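Local coordinates for protein glycerol Dehydrogenase (Unidentified, PDB 5XN8) that catalyses the NAD-dependent oxidation of glycerol to dihydroxyacetone, letting microorganisms use glycerol as a carbon source under anaerobic conditions, at residues P144-M149 with G244-G249; V150-A155 with A236-S241. One frame throughout, in Å; residues are numbered along the deposited sequence.

Contact 1: P144-M149 with G244-G249; sequences PKNPDM and GFESSG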
# COMPACT_ATOMS: atom_id res chain seq x y z
N PRO A 144 -48.52 8.55 -2.61
CA PRO A 144 -47.73 9.78 -2.61
C PRO A 144 -46.86 9.96 -1.36
O PRO A 144 -45.80 10.60 -1.45
CB PRO A 144 -48.79 10.89 -2.64
CG PRO A 144 -50.03 10.24 -3.14
CD PRO A 144 -49.97 8.83 -2.64
N LYS A 145 -47.30 9.40 -0.23
CA LYS A 145 -46.68 9.64 1.07
C LYS A 145 -46.13 8.35 1.69
O LYS A 145 -46.76 7.30 1.60
CB LYS A 145 -47.72 10.27 2.00
CG LYS A 145 -47.09 11.05 3.16
CD LYS A 145 -48.13 11.59 4.11
CE LYS A 145 -48.90 12.74 3.47
NZ LYS A 145 -49.54 13.64 4.48
N ASN A 146 -44.96 8.44 2.32
CA ASN A 146 -44.41 7.35 3.13
C ASN A 146 -45.11 7.33 4.49
O ASN A 146 -45.75 8.32 4.87
CB ASN A 146 -42.91 7.51 3.35
CG ASN A 146 -42.11 7.28 2.09
OD1 ASN A 146 -42.17 8.07 1.14
ND2 ASN A 146 -41.33 6.20 2.07
N PRO A 147 -45.01 6.22 5.24
CA PRO A 147 -45.50 6.24 6.62
C PRO A 147 -44.93 7.41 7.41
O PRO A 147 -43.77 7.78 7.24
CB PRO A 147 -44.97 4.93 7.20
CG PRO A 147 -44.90 4.02 6.02
CD PRO A 147 -44.53 4.88 4.85
N ASP A 148 -45.76 8.00 8.27
CA ASP A 148 -45.34 9.14 9.07
C ASP A 148 -44.36 8.72 10.16
O ASP A 148 -43.46 9.49 10.50
CB ASP A 148 -46.56 9.89 9.63
CG ASP A 148 -47.48 10.39 8.52
OD1 ASP A 148 -48.20 9.55 7.92
OD2 ASP A 148 -47.47 11.63 8.25
N MET A 149 -44.51 7.50 10.68
CA MET A 149 -43.56 6.93 11.64
C MET A 149 -43.28 5.46 11.36
O MET A 149 -44.18 4.72 10.93
CB MET A 149 -44.08 7.06 13.06
CG MET A 149 -44.03 8.46 13.63
SD MET A 149 -44.67 8.49 15.32
CE MET A 149 -43.33 7.69 16.18
N GLY A 244 -32.86 2.91 -0.04
CA GLY A 244 -32.11 2.37 -1.17
C GLY A 244 -32.94 1.90 -2.35
O GLY A 244 -32.65 2.27 -3.47
N PHE A 245 -33.97 1.09 -2.12
CA PHE A 245 -34.74 0.53 -3.25
C PHE A 245 -35.73 1.54 -3.84
O PHE A 245 -35.89 1.62 -5.06
CB PHE A 245 -35.40 -0.82 -2.88
CG PHE A 245 -36.84 -0.73 -2.41
CD1 PHE A 245 -37.88 -0.66 -3.32
CD2 PHE A 245 -37.14 -0.76 -1.05
CE1 PHE A 245 -39.20 -0.58 -2.89
CE2 PHE A 245 -38.46 -0.68 -0.61
CZ PHE A 245 -39.49 -0.59 -1.53
N GLU A 246 -36.38 2.32 -2.97
CA GLU A 246 -37.45 3.22 -3.39
C GLU A 246 -36.93 4.48 -4.09
O GLU A 246 -37.55 4.94 -5.05
CB GLU A 246 -38.31 3.62 -2.18
CG GLU A 246 -39.56 4.40 -2.55
CD GLU A 246 -40.45 4.67 -1.36
OE1 GLU A 246 -39.97 5.28 -0.38
OE2 GLU A 246 -41.64 4.25 -1.40
N SER A 247 -35.82 5.03 -3.59
CA SER A 247 -35.25 6.28 -4.09
C SER A 247 -33.97 6.13 -4.92
O SER A 247 -33.50 7.12 -5.51
CB SER A 247 -35.01 7.25 -2.93
OG SER A 247 -36.23 7.61 -2.31
N SER A 248 -33.38 4.94 -4.96
CA SER A 248 -32.25 4.67 -5.86
C SER A 248 -32.68 3.74 -7.01
O SER A 248 -32.41 4.05 -8.16
CB SER A 248 -31.05 4.11 -5.09
OG SER A 248 -29.83 4.70 -5.53
N GLY A 249 -33.34 2.62 -6.68
CA GLY A 249 -34.01 1.77 -7.68
C GLY A 249 -33.87 0.25 -7.50
O GLY A 249 -32.88 -0.22 -6.91

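Contact 2: V150-A155 with A236-S241; sequences VVMDTA and ANTYLS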
# COMPACT_ATOMS: atom_id res chain seq x y z
N VAL A 150 -42.04 5.05 11.60
CA VAL A 150 -41.61 3.65 11.53
C VAL A 150 -40.92 3.33 12.85
O VAL A 150 -39.92 3.95 13.18
CB VAL A 150 -40.63 3.40 10.37
CG1 VAL A 150 -40.12 1.95 10.38
CG2 VAL A 150 -41.27 3.73 9.02
N VAL A 151 -41.47 2.37 13.60
CA VAL A 151 -41.01 2.09 14.96
C VAL A 151 -40.51 0.66 15.07
O VAL A 151 -41.28 -0.30 14.89
CB VAL A 151 -42.14 2.34 15.99
CG1 VAL A 151 -41.59 2.32 17.41
CG2 VAL A 151 -42.83 3.68 15.70
N MET A 152 -39.23 0.51 15.37
CA MET A 152 -38.56 -0.78 15.40
C MET A 152 -38.15 -1.10 16.83
O MET A 152 -37.17 -0.56 17.34
CB MET A 152 -37.33 -0.74 14.48
CG MET A 152 -37.61 -0.25 13.07
SD MET A 152 -38.66 -1.36 12.12
CE MET A 152 -37.56 -2.73 11.82
N ASP A 153 -38.93 -1.95 17.50
CA ASP A 153 -38.59 -2.40 18.84
C ASP A 153 -37.70 -3.62 18.70
O ASP A 153 -38.16 -4.72 18.39
CB ASP A 153 -39.85 -2.74 19.66
CG ASP A 153 -39.54 -2.95 21.15
OD1 ASP A 153 -38.43 -3.42 21.48
OD2 ASP A 153 -40.40 -2.63 21.98
N THR A 154 -36.41 -3.40 18.94
CA THR A 154 -35.39 -4.42 18.70
C THR A 154 -35.38 -5.53 19.76
O THR A 154 -34.78 -6.57 19.54
CB THR A 154 -34.00 -3.78 18.63
OG1 THR A 154 -33.72 -3.11 19.86
CG2 THR A 154 -33.93 -2.77 17.47
N ALA A 155 -36.02 -5.30 20.91
CA ALA A 155 -36.22 -6.35 21.92
C ALA A 155 -37.25 -7.37 21.44
O ALA A 155 -37.11 -8.57 21.70
CB ALA A 155 -36.65 -5.74 23.25
N ALA A 236 -29.94 -1.45 8.68
CA ALA A 236 -29.60 -1.86 7.31
C ALA A 236 -30.79 -2.48 6.59
O ALA A 236 -31.14 -2.06 5.49
CB ALA A 236 -28.42 -2.83 7.32
N ASN A 237 -31.42 -3.45 7.25
CA ASN A 237 -32.57 -4.19 6.71
C ASN A 237 -33.81 -3.34 6.48
O ASN A 237 -34.63 -3.67 5.61
CB ASN A 237 -32.96 -5.36 7.64
CG ASN A 237 -32.01 -6.54 7.54
OD1 ASN A 237 -30.96 -6.47 6.89
ND2 ASN A 237 -32.38 -7.65 8.18
N THR A 238 -33.97 -2.26 7.26
CA THR A 238 -35.20 -1.47 7.24
C THR A 238 -35.03 -0.08 6.64
O THR A 238 -35.68 0.24 5.65
CB THR A 238 -35.80 -1.36 8.65
OG1 THR A 238 -35.67 -2.62 9.32
CG2 THR A 238 -37.29 -0.97 8.57
N TYR A 239 -34.19 0.76 7.24
CA TYR A 239 -34.03 2.14 6.76
C TYR A 239 -33.09 2.23 5.56
O TYR A 239 -33.44 2.85 4.56
CB TYR A 239 -33.59 3.10 7.89
CG TYR A 239 -33.77 4.55 7.50
CD1 TYR A 239 -32.80 5.22 6.77
CD2 TYR A 239 -34.94 5.23 7.80
CE1 TYR A 239 -32.97 6.55 6.38
CE2 TYR A 239 -35.13 6.55 7.41
CZ TYR A 239 -34.15 7.21 6.71
OH TYR A 239 -34.35 8.52 6.33
N LEU A 240 -31.91 1.61 5.64
CA LEU A 240 -30.91 1.74 4.58
C LEU A 240 -31.35 1.04 3.29
O LEU A 240 -31.12 1.56 2.19
CB LEU A 240 -29.55 1.17 5.01
CG LEU A 240 -28.90 1.70 6.29
CD1 LEU A 240 -27.48 1.16 6.44
CD2 LEU A 240 -28.87 3.23 6.29
N SER A 241 -31.95 -0.13 3.43
CA SER A 241 -32.42 -0.89 2.27
C SER A 241 -33.69 -0.26 1.70
O SER A 241 -33.86 -0.20 0.48
CB SER A 241 -32.66 -2.36 2.64
OG SER A 241 -33.04 -3.13 1.51

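Contact 1: P144-M149 with G244-G249
Asn146 and Glu246 reach for each other from opposite directions, and their ends make the entire contact between 144-149 and 244-249. Asn146 ND2 donates to Glu246 OE1 at 2.9 Å, a nearly straight bond with an N-H...O angle of 166°. The carboxylate oxygen lies practically in the amide plane and receives the N-H on its syn lone pair, the side of its twin oxygen. The two flat groups are nonetheless turned almost perpendicular, 85° apart. Glu246 can span the distance because its chain is stretched out, with CG anti to the backbone N (chi1 -172°). At its base, Glu246 CB sits 4.3 Å above the centre of the neighbouring Phe245 ring.

Both polar ends are buried and further gripped. Asn146 ND2 also gives a hydrogen bond to Thr124 O, while Glu246 OE2 accepts from Ala126 N, so amide and carboxylate each hold the backbone of the 124-126 loop as well as one another. Gln6 NE2 adds a weak bond to Asn146 OD1.

The tight part ends there. Lys145, next to Asn146 in the chain, is exposed and takes no part, and the backbones stay well apart, with 10.4 Å between Asn146 CA and Glu246 CA. What results is a slender polar bridge across the two-domain fold of iron-containing alcohol dehydrogenases, joining the nucleotide-binding half to helix 228-247 beside Ser125 and Leu127, which probably bind NAD(+).

Contact 2: V150-A155 with A236-S241
Met152 and Thr238 meet tip to tip between strand 149-153 and helix 228-247, and van der Waals packing is all that joins the two segments directly. The thioether end does the touching. Met152 CE lies 3.1 Å from Thr238 OG1, short for a methyl and an oxygen and so perhaps shorter in the model than in reality; it is also 3.7 Å from Thr238 CG2. The sulfur adds a more relaxed touch, with Met152 SD 3.8 Å from Thr238 CG2. Bends at chi2 (-66°) and chi3 (-72°) fold the methionine chain so that sulfur and methyl both lie against the threonine. Val150 joins at the margin, its CG1 4.5 Å from Thr238 CG2.

No hydrogen bond crosses between the segments; polar atoms find partners in their own segment or helix, or in other parts of the chain. Thr238 OG1 gives its proton to Ile234 O, one turn earlier in its own helix, which satisfies the buried hydroxyl facing the methyl. The helix widens here into a pi-type turn, marked by the bond from Ser241 N to Ala236 O at 2.9 Å. At the far end of the strand, Asp153 is the N-cap of helix 154-158: its OD1 accepts from Ala155 N at 3.1 Å, while its OD2 pairs with Ser18 OG.

Strand 149-153 runs in the parallel sheet between strands 10-14 and 111-115, where Met152 also packs on Tyr11, Gln13 and Pro115. Helix 228-247 faces it through Thr238, whereas Leu240 of the same helix packs on Leu202, Leu205 and Cys206 of helix 197-223 and on Ala198 of a second subunit.

Overall arrangement
Both contacts fasten helix 228-247, their centres 14 Å apart: contact 1 joins its end region to the loop that leads into strand 149-153, contact 2 joins an earlier part of it to the strand itself. Contact 1 is made by a hydrogen bond, contact 2 by van der Waals packing. Neither reaches the zinc ion held by Asp171, His254 and His271, which is about 11 Å from the side chain of Glu246 and about 12 Å from that of Thr238. Asp121, a probable glycerol-binding residue, is touched by Phe245, hydrogen-bonded through OD2 to Ser241 OG, and its side chain lies about 6 Å from that of Thr238.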